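Local coordinates for protein alanine dehydrogenase (Archaeoglobus fulgidus, PDB 1OMO) that catalyses the reversible NAD-dependent oxidative deamination of L-alanine to pyruvate and ammonium, working as a homodimer, at residues 234-246 / 259-271. Sequence-based numbering, arbitrary orientation.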
loop_
_atom_site.group_PDB
_atom_site.type_symbol
_atom_site.label_atom_id
_atom_site.label_comp_id
_atom_site.label_asym_id
_atom_site.label_seq_id
_atom_site.Cartn_x
_atom_site.Cartn_y
_atom_site.Cartn_z
ATOM N N ALA A 234 25.777 15.130 -18.580
ATOM C CA ALA A 234 24.863 14.285 -19.340
ATOM C C ALA A 234 23.416 14.736 -19.416
ATOM O O ALA A 234 22.961 15.576 -18.641
ATOM C CB ALA A 234 24.920 12.826 -18.767
ATOM N N LYS A 235 22.702 14.180 -20.393
ATOM C CA LYS A 235 21.283 14.422 -20.528
ATOM C C LYS A 235 20.674 13.278 -19.672
ATOM O O LYS A 235 20.737 12.081 -20.024
ATOM C CB LYS A 235 20.850 14.302 -21.986
ATOM C CG LYS A 235 19.346 14.348 -22.163
ATOM C CD LYS A 235 18.948 14.354 -23.649
ATOM C CE LYS A 235 19.233 15.707 -24.315
ATOM N NZ LYS A 235 19.117 15.675 -25.820
ATOM N N ILE A 236 20.123 13.649 -18.530
ATOM C CA ILE A 236 19.553 12.674 -17.608
ATOM C C ILE A 236 18.060 12.455 -17.865
ATOM O O ILE A 236 17.279 13.387 -17.908
ATOM C CB ILE A 236 19.744 13.150 -16.147
ATOM C CG1 ILE A 236 21.211 13.509 -15.897
ATOM C CG2 ILE A 236 19.303 12.048 -15.157
ATOM C CD1 ILE A 236 21.427 14.226 -14.553
ATOM N N VAL A 237 17.672 11.212 -18.048
ATOM C CA VAL A 237 16.273 10.915 -18.267
ATOM C C VAL A 237 15.833 9.973 -17.144
ATOM O O VAL A 237 16.283 8.821 -17.063
ATOM C CB VAL A 237 16.051 10.281 -19.675
ATOM C CG1 VAL A 237 14.569 9.831 -19.874
ATOM C CG2 VAL A 237 16.367 11.342 -20.733
ATOM N N VAL A 238 14.952 10.463 -16.274
ATOM C CA VAL A 238 14.521 9.625 -15.184
ATOM C C VAL A 238 13.229 8.847 -15.445
ATOM O O VAL A 238 12.526 9.010 -16.433
ATOM C CB VAL A 238 14.349 10.411 -13.847
ATOM C CG1 VAL A 238 15.554 11.295 -13.577
ATOM C CG2 VAL A 238 13.073 11.225 -13.880
ATOM N N ASP A 239 12.977 7.978 -14.486
ATOM C CA ASP A 239 11.852 7.088 -14.363
ATOM C C ASP A 239 10.634 7.898 -13.948
ATOM O O ASP A 239 9.587 7.935 -14.584
ATOM C CB ASP A 239 12.138 6.159 -13.190
ATOM C CG ASP A 239 11.902 4.801 -13.547
ATOM O OD1 ASP A 239 12.102 3.917 -12.715
ATOM O OD2 ASP A 239 11.509 4.628 -14.721
ATOM N N ASP A 240 10.804 8.497 -12.788
ATOM C CA ASP A 240 9.795 9.270 -12.144
ATOM C C ASP A 240 10.629 10.295 -11.465
ATOM O O ASP A 240 11.557 9.960 -10.734
ATOM C CB ASP A 240 9.101 8.399 -11.116
ATOM C CG ASP A 240 8.148 9.176 -10.273
ATOM O OD1 ASP A 240 6.965 9.241 -10.647
ATOM O OD2 ASP A 240 8.578 9.755 -9.249
ATOM N N LEU A 241 10.340 11.550 -11.710
ATOM C CA LEU A 241 11.142 12.581 -11.106
ATOM C C LEU A 241 11.276 12.452 -9.585
ATOM O O LEU A 241 12.400 12.426 -9.058
ATOM C CB LEU A 241 10.596 13.960 -11.475
ATOM C CG LEU A 241 11.404 15.097 -10.854
ATOM C CD1 LEU A 241 12.886 14.964 -11.210
ATOM C CD2 LEU A 241 10.830 16.438 -11.338
ATOM N N GLU A 242 10.160 12.350 -8.867
ATOM C CA GLU A 242 10.253 12.281 -7.414
ATOM C C GLU A 242 10.941 11.037 -6.841
ATOM O O GLU A 242 11.660 11.128 -5.845
ATOM C CB GLU A 242 8.880 12.483 -6.786
ATOM C CG GLU A 242 8.943 13.411 -5.551
ATOM C CD GLU A 242 9.453 14.842 -5.838
ATOM O OE1 GLU A 242 9.884 15.510 -4.871
ATOM O OE2 GLU A 242 9.422 15.306 -7.005
ATOM N N GLN A 243 10.754 9.881 -7.471
ATOM C CA GLN A 243 11.422 8.680 -6.980
ATOM C C GLN A 243 12.933 8.735 -7.266
ATOM O O GLN A 243 13.733 8.158 -6.518
ATOM C CB GLN A 243 10.835 7.424 -7.619
ATOM C CG GLN A 243 9.338 7.267 -7.407
ATOM C CD GLN A 243 8.836 5.907 -7.842
ATOM O OE1 GLN A 243 7.676 5.620 -7.677
ATOM N NE2 GLN A 243 9.719 5.059 -8.392
ATOM N N ALA A 244 13.329 9.416 -8.336
ATOM C CA ALA A 244 14.753 9.502 -8.653
ATOM C C ALA A 244 15.396 10.379 -7.576
ATOM O O ALA A 244 16.407 9.979 -6.972
ATOM C CB ALA A 244 14.974 10.092 -10.055
ATOM N N LYS A 245 14.791 11.542 -7.312
ATOM C CA LYS A 245 15.265 12.473 -6.274
ATOM C C LYS A 245 15.552 11.741 -4.951
ATOM O O LYS A 245 16.629 11.849 -4.384
ATOM C CB LYS A 245 14.204 13.527 -5.961
ATOM C CG LYS A 245 14.171 14.792 -6.815
ATOM C CD LYS A 245 13.038 15.692 -6.274
ATOM C CE LYS A 245 12.982 17.089 -6.870
ATOM N NZ LYS A 245 11.601 17.670 -6.646
ATOM N N HIS A 246 14.558 11.008 -4.465
ATOM C CA HIS A 246 14.652 10.268 -3.220
ATOM C C HIS A 246 15.631 9.073 -3.191
ATOM O O HIS A 246 16.398 8.898 -2.235
ATOM C CB HIS A 246 13.236 9.803 -2.853
ATOM C CG HIS A 246 13.192 8.686 -1.862
ATOM N ND1 HIS A 246 13.182 8.898 -0.495
ATOM C CD2 HIS A 246 13.143 7.343 -2.035
ATOM C CE1 HIS A 246 13.124 7.735 0.128
ATOM N NE2 HIS A 246 13.100 6.776 -0.783
ATOM N N ILE A 259 23.637 18.833 -8.500
ATOM C CA ILE A 259 22.788 19.144 -9.637
ATOM C C ILE A 259 21.388 19.493 -9.153
ATOM O O ILE A 259 20.978 19.116 -8.047
ATOM C CB ILE A 259 22.687 17.978 -10.634
ATOM C CG1 ILE A 259 22.264 16.714 -9.900
ATOM C CG2 ILE A 259 23.986 17.817 -11.378
ATOM C CD1 ILE A 259 21.808 15.644 -10.823
ATOM N N GLY A 260 20.654 20.227 -9.973
ATOM C CA GLY A 260 19.308 20.598 -9.599
ATOM C C GLY A 260 18.296 19.911 -10.489
ATOM O O GLY A 260 18.618 18.947 -11.187
ATOM N N VAL A 261 17.064 20.411 -10.474
ATOM C CA VAL A 261 16.018 19.818 -11.292
ATOM C C VAL A 261 16.107 20.270 -12.735
ATOM O O VAL A 261 15.555 19.634 -13.626
ATOM C CB VAL A 261 14.613 20.144 -10.781
ATOM C CG1 VAL A 261 13.604 19.301 -11.558
ATOM C CG2 VAL A 261 14.509 19.865 -9.282
ATOM N N GLU A 262 16.774 21.383 -12.978
ATOM C CA GLU A 262 16.904 21.796 -14.348
ATOM C C GLU A 262 17.883 20.829 -14.992
ATOM O O GLU A 262 17.906 20.651 -16.215
ATOM C CB GLU A 262 17.390 23.233 -14.429
ATOM C CG GLU A 262 16.221 24.178 -14.711
ATOM C CD GLU A 262 16.673 25.595 -14.972
ATOM O OE1 GLU A 262 17.154 26.210 -14.007
ATOM O OE2 GLU A 262 16.558 26.089 -16.126
ATOM N N ASP A 263 18.662 20.159 -14.156
ATOM C CA ASP A 263 19.616 19.211 -14.665
ATOM C C ASP A 263 18.953 17.915 -15.125
ATOM O O ASP A 263 19.616 17.029 -15.681
ATOM C CB ASP A 263 20.681 18.930 -13.607
ATOM C CG ASP A 263 21.510 20.166 -13.282
ATOM O OD1 ASP A 263 21.265 20.805 -12.239
ATOM O OD2 ASP A 263 22.402 20.507 -14.094
ATOM N N VAL A 264 17.660 17.777 -14.892
ATOM C CA VAL A 264 16.991 16.571 -15.354
ATOM C C VAL A 264 16.279 16.988 -16.623
ATOM O O VAL A 264 15.478 17.928 -16.626
ATOM C CB VAL A 264 15.966 16.014 -14.340
ATOM C CG1 VAL A 264 15.201 14.870 -14.970
ATOM C CG2 VAL A 264 16.674 15.499 -13.111
ATOM N N HIS A 265 16.584 16.288 -17.704
ATOM C CA HIS A 265 16.008 16.624 -18.990
ATOM C C HIS A 265 14.545 16.215 -19.228
ATOM O O HIS A 265 13.753 16.992 -19.775
ATOM C CB HIS A 265 16.886 16.043 -20.106
ATOM C CG HIS A 265 16.349 16.293 -21.477
ATOM N ND1 HIS A 265 16.207 15.292 -22.418
ATOM C CD2 HIS A 265 15.861 17.417 -22.048
ATOM C CE1 HIS A 265 15.649 15.791 -23.503
ATOM N NE2 HIS A 265 15.427 17.078 -23.306
ATOM N N ALA A 266 14.192 15.000 -18.836
ATOM C CA ALA A 266 12.839 14.527 -19.068
ATOM C C ALA A 266 12.628 13.223 -18.325
ATOM O O ALA A 266 13.561 12.710 -17.734
ATOM C CB ALA A 266 12.666 14.296 -20.574
ATOM N N THR A 267 11.407 12.702 -18.346
ATOM C CA THR A 267 11.115 11.390 -17.768
ATOM C C THR A 267 11.098 10.529 -19.038
ATOM O O THR A 267 10.952 11.042 -20.142
ATOM C CB THR A 267 9.714 11.297 -17.122
ATOM O OG1 THR A 267 8.714 11.505 -18.128
ATOM C CG2 THR A 267 9.538 12.345 -16.022
ATOM N N ILE A 268 11.250 9.226 -18.907
ATOM C CA ILE A 268 11.258 8.372 -20.088
ATOM C C ILE A 268 9.896 8.379 -20.810
ATOM O O ILE A 268 9.842 8.219 -22.029
ATOM C CB ILE A 268 11.692 6.931 -19.698
ATOM C CG1 ILE A 268 11.881 6.077 -20.946
ATOM C CG2 ILE A 268 10.671 6.324 -18.745
ATOM C CD1 ILE A 268 12.740 6.717 -21.972
ATOM N N GLY A 269 8.807 8.578 -20.047
ATOM C CA GLY A 269 7.463 8.617 -20.608
ATOM C C GLY A 269 7.314 9.845 -21.492
ATOM O O GLY A 269 6.708 9.803 -22.564
ATOM N N GLU A 270 7.874 10.958 -21.056
ATOM C CA GLU A 270 7.771 12.144 -21.858
ATOM C C GLU A 270 8.469 11.930 -23.185
ATOM O O GLU A 270 7.975 12.379 -24.218
ATOM C CB GLU A 270 8.397 13.334 -21.159
ATOM C CG GLU A 270 7.565 13.896 -20.034
ATOM C CD GLU A 270 8.353 14.920 -19.254
ATOM O OE1 GLU A 270 9.479 14.602 -18.870
ATOM O OE2 GLU A 270 7.866 16.037 -19.032
ATOM N N VAL A 271 9.606 11.237 -23.167
ATOM C CA VAL A 271 10.322 10.994 -24.413
ATOM C C VAL A 271 9.529 10.054 -25.303
ATOM O O VAL A 271 9.374 10.286 -26.501
ATOM C CB VAL A 271 11.736 10.394 -24.176
ATOM C CG1 VAL A 271 12.365 10.006 -25.497
ATOM C CG2 VAL A 271 12.641 11.421 -23.476
HETATM O O HOH W 1 20.134 16.220 -18.077
HETATM O O HOH W 2 8.583 8.015 -17.361
#
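Val238 O takes the Ile268 amide at 2.8 Å, nearly in line with its C=O bond, and also meets the CA-H of Thr267 at 3.1 Å from CA; one carbonyl thus holds the N-terminal end of the helix that begins at Ile268. Val238 N in turn donates to Ala266 O at 3.0 Å, and the His265 amide reaches Ile236 O, a parallel ladder that adds 264-267 as the outermost strand of the Rossmann-type NAD domain. A water accepts from Ile236 N and donates to Ala234 O and Asp263 O. On the face of Val237 and Ala266, CG1 of Val237, anti to the backbone N (chi1 175°), is directed at the start of the helix and lies 4.1 Å from Ile268 CB. Val238 and Thr267 point to the other face. The CG1 methyls of Val238 and Val264 meet at 3.9 Å, their side chains crossing at about a right angle, while Leu241 CD2 packs on Val261 CG1. Lys235 passes slantwise over the His265 ring, its CE above one face toward the rim, 3.8 Å from the centroid, as a CH-pi contact; a bend at chi3 (-73°) turns the chain's end, and NZ goes on to Gly278 O and a salt bridge with Glu284. Trimming Lys235 to an alanine is likely to strip this face of the imidazole of its aliphatic cover, leaving the ring backed by Ala266 CB alone of the two and Glu284 without its cationic mate. Thr267 and Glu270 form a capping box: Thr267 OG1 accepts from Glu270 N, and Glu270 OE1 from Thr267 N. As a worked case of strand pairing beside a cofactor site, the ladder runs directly into Asp239, whose OD1 accepts from the Thr291 and Gly292 amides and whose side chain comes within about 5 Å of bound NAD, consistent with backbone pairing helping to place it.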